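Local coordinates for protein aminoglycoside N(3)-acetyltransferase (Enterobacter cloacae, PDB 6NP1) that probably confers resistance to 2-deoxystreptamine antibiotics such as gentamicin and kanamycin by transferring an acetyl group from acetyl-CoA to their 3-amino group, at residues Q11-G16 with L46-G51; G155-I160 with R247-A252. All blocks are in the same frame, centred on the assembly; numbering follows the deposited sequence. Where two conformers were deposited one is given.

Interaction 1 (Q11-G16 with L46-G51)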
loop_
_atom_site.group_PDB
_atom_site.type_symbol
_atom_site.label_atom_id
_atom_site.label_comp_id
_atom_site.label_asym_id
_atom_site.label_seq_id
_atom_site.Cartn_x
_atom_site.Cartn_y
_atom_site.Cartn_z
ATOM N N GLN A 11 -19.070 0.991 -13.101
ATOM C CA GLN A 11 -19.128 1.397 -11.699
ATOM C C GLN A 11 -17.933 2.258 -11.316
ATOM O O GLN A 11 -18.065 3.211 -10.531
ATOM C CB GLN A 11 -19.196 0.173 -10.796
ATOM C CG GLN A 11 -20.501 -0.596 -10.886
ATOM C CD GLN A 11 -20.393 -1.960 -10.231
ATOM O OE1 GLN A 11 -19.407 -2.685 -10.429
ATOM N NE2 GLN A 11 -21.395 -2.309 -9.425
ATOM N N LEU A 12 -16.752 1.929 -11.841
ATOM C CA LEU A 12 -15.562 2.713 -11.524
ATOM C C LEU A 12 -15.699 4.122 -12.069
ATOM O O LEU A 12 -15.401 5.102 -11.373
ATOM C CB LEU A 12 -14.301 2.024 -12.078
ATOM C CG LEU A 12 -13.930 0.724 -11.374
ATOM C CD1 LEU A 12 -12.823 -0.062 -12.111
ATOM C CD2 LEU A 12 -13.477 0.939 -9.919
ATOM N N ARG A 13 -16.195 4.259 -13.298
ATOM C CA ARG A 13 -16.369 5.598 -13.830
ATOM C C ARG A 13 -17.446 6.356 -13.055
ATOM O O ARG A 13 -17.283 7.556 -12.801
ATOM C CB ARG A 13 -16.683 5.512 -15.320
ATOM C CG ARG A 13 -15.591 4.737 -16.063
ATOM C CD ARG A 13 -15.614 4.993 -17.541
ATOM N NE ARG A 13 -14.386 4.529 -18.204
ATOM C CZ ARG A 13 -14.367 3.702 -19.251
ATOM N NH1 ARG A 13 -15.504 3.241 -19.754
ATOM N NH2 ARG A 13 -13.214 3.342 -19.805
ATOM N N ASP A 14 -18.536 5.666 -12.661
ATOM C CA ASP A 14 -19.567 6.291 -11.819
ATOM C C ASP A 14 -18.946 6.842 -10.537
ATOM O O ASP A 14 -19.320 7.921 -10.064
ATOM C CB ASP A 14 -20.646 5.274 -11.410
ATOM C CG ASP A 14 -21.626 4.930 -12.515
ATOM O OD1 ASP A 14 -21.689 5.651 -13.525
ATOM O OD2 ASP A 14 -22.334 3.902 -12.353
ATOM N N LEU A 15 -17.992 6.108 -9.968
ATOM C CA LEU A 15 -17.340 6.533 -8.732
ATOM C C LEU A 15 -16.421 7.739 -8.928
ATOM O O LEU A 15 -16.099 8.435 -7.957
ATOM C CB LEU A 15 -16.575 5.348 -8.182
ATOM C CG LEU A 15 -16.114 5.376 -6.736
ATOM C CD1 LEU A 15 -17.328 5.519 -5.818
ATOM C CD2 LEU A 15 -15.329 4.105 -6.466
ATOM N N GLY A 16 -15.969 7.992 -10.154
ATOM C CA GLY A 16 -15.122 9.136 -10.440
ATOM C C GLY A 16 -13.740 8.786 -11.007
ATOM O O GLY A 16 -12.929 9.711 -11.175
ATOM N N LEU A 46 -9.716 -2.271 -13.631
ATOM C CA LEU A 46 -9.026 -1.086 -13.143
ATOM C C LEU A 46 -8.096 -0.541 -14.205
ATOM O O LEU A 46 -8.027 0.684 -14.404
ATOM C CB LEU A 46 -8.239 -1.390 -11.849
ATOM C CG LEU A 46 -7.776 -0.181 -10.982
ATOM C CD1 LEU A 46 -7.049 -0.591 -9.683
ATOM C CD2 LEU A 46 -7.052 0.982 -11.646
ATOM N N ILE A 47 -7.387 -1.436 -14.915
ATOM C CA ILE A 47 -6.501 -0.983 -15.986
ATOM C C ILE A 47 -7.306 -0.277 -17.078
ATOM O O ILE A 47 -6.890 0.753 -17.618
ATOM C CB ILE A 47 -5.673 -2.180 -16.515
ATOM C CG1 ILE A 47 -4.675 -2.618 -15.421
ATOM C CG2 ILE A 47 -4.936 -1.788 -17.775
ATOM C CD1 ILE A 47 -4.005 -4.017 -15.631
ATOM N N GLU A 48 -8.486 -0.794 -17.406
ATOM C CA GLU A 48 -9.310 -0.153 -18.429
ATOM C C GLU A 48 -9.813 1.219 -17.969
ATOM O O GLU A 48 -9.778 2.195 -18.727
ATOM C CB GLU A 48 -10.488 -1.060 -18.759
ATOM C CG GLU A 48 -11.393 -0.530 -19.836
ATOM C CD GLU A 48 -10.913 -0.765 -21.223
ATOM O OE1 GLU A 48 -9.684 -0.840 -21.443
ATOM O OE2 GLU A 48 -11.795 -0.855 -22.099
ATOM N N ALA A 49 -10.208 1.314 -16.700
ATOM C CA ALA A 49 -10.744 2.556 -16.168
ATOM C C ALA A 49 -9.697 3.672 -16.161
ATOM O O ALA A 49 -10.010 4.806 -16.527
ATOM C CB ALA A 49 -11.300 2.307 -14.764
ATOM N N VAL A 50 -8.444 3.382 -15.780
ATOM C CA VAL A 50 -7.447 4.458 -15.806
ATOM C C VAL A 50 -6.875 4.697 -17.196
ATOM O O VAL A 50 -6.214 5.711 -17.409
ATOM C CB VAL A 50 -6.286 4.231 -14.811
ATOM C CG1 VAL A 50 -6.824 4.099 -13.346
ATOM C CG2 VAL A 50 -5.447 2.987 -15.170
ATOM N N GLY A 51 -7.123 3.809 -18.143
ATOM C CA GLY A 51 -6.660 3.995 -19.522
ATOM C C GLY A 51 -5.158 3.892 -19.742
ATOM O O GLY A 51 -4.347 3.659 -18.843
HETATM O O HOH W 1 -12.527 5.898 -16.509
#
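Leu12 and Ala49 have the nearest CA atoms of the two segments, 6.7 Å apart. The short axes of 11-15 and 46-50 come within 10.1 Å and cross at -46°, both helices running in broadly the same direction. In each, the first residue past the helix is a glycine with positive phi; Gly16 sends its N back to Leu12 O, weakly, and to Arg13 O in a Schellman motif. No direct hydrogen bond joins the segments. The apolar part is small: with CG beside the backbone N (chi1 -69°), Leu12 brings its CD1 branch to 3.9 Å from Ala49 CB and 4.1 Å from Leu46 CA. On the solvent side the Arg13 chain, extended from CG to NE, reaches across the gap. Its NE gives a 2.9 Å hydrogen bond to a water in the guanidinium plane, and that water donates to Ala49 O at 2.7 Å, bridging the two helices. Arg13 NH2 meets Glu48 O obliquely at 3.8 Å, without a hydrogen bond, and stays 5.0 Å from Glu48 OE2, of opposite charge. The helices lie on the central sheet: Leu12 also packs on Leu158 of strand 156-160, Leu46 on Pro25 of strand 22-27 and Ile56 of strand 55-59, while Val17, in the loop after helix 5-15, touches Ala49 and Val50.

Interaction 2 (G155-I160 with R247-A252)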
loop_
_atom_site.group_PDB
_atom_site.type_symbol
_atom_site.label_atom_id
_atom_site.label_comp_id
_atom_site.label_asym_id
_atom_site.label_seq_id
_atom_site.Cartn_x
_atom_site.Cartn_y
_atom_site.Cartn_z
ATOM N N GLY A 155 -2.497 11.417 -6.773
ATOM C CA GLY A 155 -2.941 10.054 -6.459
ATOM C C GLY A 155 -4.323 10.032 -5.804
ATOM O O GLY A 155 -4.681 10.907 -5.008
ATOM N N LYS A 156 -5.108 9.012 -6.164
ATOM C CA LYS A 156 -6.427 8.725 -5.605
ATOM C C LYS A 156 -6.348 7.350 -4.976
ATOM O O LYS A 156 -5.738 6.439 -5.556
ATOM C CB LYS A 156 -7.511 8.727 -6.683
ATOM C CG LYS A 156 -7.718 10.086 -7.371
ATOM C CD LYS A 156 -8.852 9.960 -8.388
ATOM C CE LYS A 156 -8.961 11.239 -9.201
ATOM N NZ LYS A 156 -10.135 11.188 -10.175
ATOM N N ILE A 157 -6.934 7.200 -3.775
ATOM C CA ILE A 157 -6.977 5.920 -3.068
ATOM C C ILE A 157 -8.363 5.328 -3.310
ATOM O O ILE A 157 -9.375 5.983 -3.039
ATOM C CB ILE A 157 -6.709 6.141 -1.574
ATOM C CG1 ILE A 157 -5.276 6.642 -1.377
ATOM C CG2 ILE A 157 -6.926 4.786 -0.799
ATOM C CD1 ILE A 157 -5.116 7.463 -0.020
ATOM N N LEU A 158 -8.419 4.124 -3.863
ATOM C CA LEU A 158 -9.677 3.484 -4.233
ATOM C C LEU A 158 -9.910 2.359 -3.235
ATOM O O LEU A 158 -9.270 1.304 -3.315
ATOM C CB LEU A 158 -9.602 2.958 -5.666
ATOM C CG LEU A 158 -10.656 2.003 -6.210
ATOM C CD1 LEU A 158 -12.062 2.582 -5.995
ATOM C CD2 LEU A 158 -10.360 1.724 -7.694
ATOM N N SER A 159 -10.813 2.600 -2.277
ATOM C CA SER A 159 -11.119 1.610 -1.250
ATOM C C SER A 159 -12.344 0.828 -1.702
ATOM O O SER A 159 -13.422 1.399 -1.855
ATOM C CB SER A 159 -11.360 2.281 0.091
ATOM O OG SER A 159 -11.771 1.282 0.998
ATOM N N ILE A 160 -12.169 -0.467 -1.968
ATOM C CA ILE A 160 -13.259 -1.285 -2.492
ATOM C C ILE A 160 -13.654 -2.292 -1.416
ATOM O O ILE A 160 -13.081 -3.382 -1.327
ATOM C CB ILE A 160 -12.865 -1.962 -3.819
ATOM C CG1 ILE A 160 -12.670 -0.922 -4.927
ATOM C CG2 ILE A 160 -13.939 -2.932 -4.286
ATOM C CD1 ILE A 160 -11.939 -1.479 -6.200
ATOM N N ARG A 247 -15.116 3.718 -2.055
ATOM C CA ARG A 247 -14.902 5.152 -1.962
ATOM C C ARG A 247 -13.659 5.484 -2.779
ATOM O O ARG A 247 -12.762 4.667 -2.892
ATOM C CB ARG A 247 -14.728 5.612 -0.493
ATOM C CG ARG A 247 -16.001 5.480 0.345
ATOM C CD ARG A 247 -16.034 4.119 1.005
ATOM N NE ARG A 247 -14.968 4.029 1.978
ATOM C CZ ARG A 247 -14.264 2.927 2.201
ATOM N NH1 ARG A 247 -14.504 1.809 1.510
ATOM N NH2 ARG A 247 -13.300 2.959 3.111
ATOM N N LEU A 248 -13.606 6.714 -3.282
ATOM C CA LEU A 248 -12.458 7.204 -4.043
ATOM C C LEU A 248 -11.956 8.475 -3.369
ATOM O O LEU A 248 -12.649 9.498 -3.356
ATOM C CB LEU A 248 -12.855 7.444 -5.499
ATOM C CG LEU A 248 -11.713 7.785 -6.459
ATOM C CD1 LEU A 248 -10.565 6.700 -6.578
ATOM C CD2 LEU A 248 -12.251 8.082 -7.898
ATOM N N ILE A 249 -10.764 8.399 -2.790
ATOM C CA ILE A 249 -10.235 9.399 -1.857
ATOM C C ILE A 249 -9.065 10.166 -2.464
ATOM O O ILE A 249 -8.158 9.574 -3.071
ATOM C CB ILE A 249 -9.785 8.659 -0.585
ATOM C CG1 ILE A 249 -10.998 8.015 0.097
ATOM C CG2 ILE A 249 -8.925 9.566 0.326
ATOM C CD1 ILE A 249 -10.604 6.917 1.096
ATOM N N ASP A 250 -9.051 11.482 -2.252
ATOM C CA ASP A 250 -7.935 12.341 -2.639
ATOM C C ASP A 250 -6.751 12.051 -1.717
ATOM O O ASP A 250 -6.790 12.379 -0.526
ATOM C CB ASP A 250 -8.413 13.798 -2.556
ATOM C CG ASP A 250 -7.350 14.828 -2.897
ATOM O OD1 ASP A 250 -6.133 14.566 -2.823
ATOM O OD2 ASP A 250 -7.764 15.981 -3.190
ATOM N N ALA A 251 -5.698 11.385 -2.234
ATOM C CA ALA A 251 -4.624 10.958 -1.330
ATOM C C ALA A 251 -3.907 12.135 -0.665
ATOM O O ALA A 251 -3.578 12.080 0.527
ATOM C CB ALA A 251 -3.621 10.081 -2.097
ATOM N N ALA A 252 -3.580 13.185 -1.423
ATOM C CA ALA A 252 -2.877 14.300 -0.791
ATOM C C ALA A 252 -3.731 14.921 0.302
ATOM O O ALA A 252 -3.205 15.346 1.349
ATOM C CB ALA A 252 -2.491 15.346 -1.837
HETATM O O HOH W 2 -3.884 13.360 -4.430
HETATM O O HOH W 3 -10.459 1.981 3.148
#
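Ser159 CB sits 3.2 Å above one face of the Arg247 guanidinium, offset toward its rim, and Ser159 OG is 2.8 Å from Arg247 NH1. Bends at chi2 (91°) and chi3 (67°) fold the arginine back over the serine. A water hydrogen-bonded to Ser159 OG accepts a weak bond from Arg247 NH2, which bonds weakly to Ala162 O. The pair sits on antiparallel strands, 156-160 and 247-250, neighbours in the mixed central sheet; strand 22-27 flanks 156-160 on its other side, and Ile157 touches His26 of the acetyl-CoA site. Ile157 and Ile249 form a hydrogen-bonded pair, with Ile157 N to Ile249 O and Ile249 N to Ile157 O each 2.8 Å and in the carbonyl planes. Ser159 and Arg247 form the next such pair. The isoleucines share their sheet face, and Ile157 CD1 reaches Ala251 CB at 3.7 Å. On the other face Leu248 CD1 packs 3.7 Å from Lys156 CB, the side chains crossing obliquely, and the extended lysine carries NZ to a salt bridge with Asp21. In one of its two conformers Asp250, the N-cap of helix 251-265, hydrogen-bonds Asp253 N through OD1. Gly155 O accepts Ala251 N at 3.0 Å and a water bound to Ala252 N.

Overall arrangement
Interaction 1 comes first along the chain and closes before interaction 2 opens; their centres lie 12 Å apart, on the same side of the chain's centre. Interaction 1 joins helices 5-15 and 39-50, which cover one face of the mixed sheet, whereas interaction 2 pairs two adjacent strands of that sheet. They meet where Leu15 CD2 packs 3.6 Å from Leu158 CD1 and Leu248 CD2 lies against Gly16, so the end of the first helix rests on both strands. Strand 22-27, which carries His26 and Val27 of the acetyl-CoA site, runs beside strand 156-160, and the side chain of Leu46 is about 7 Å from that of Val27, placing both contacts in the framework around that site.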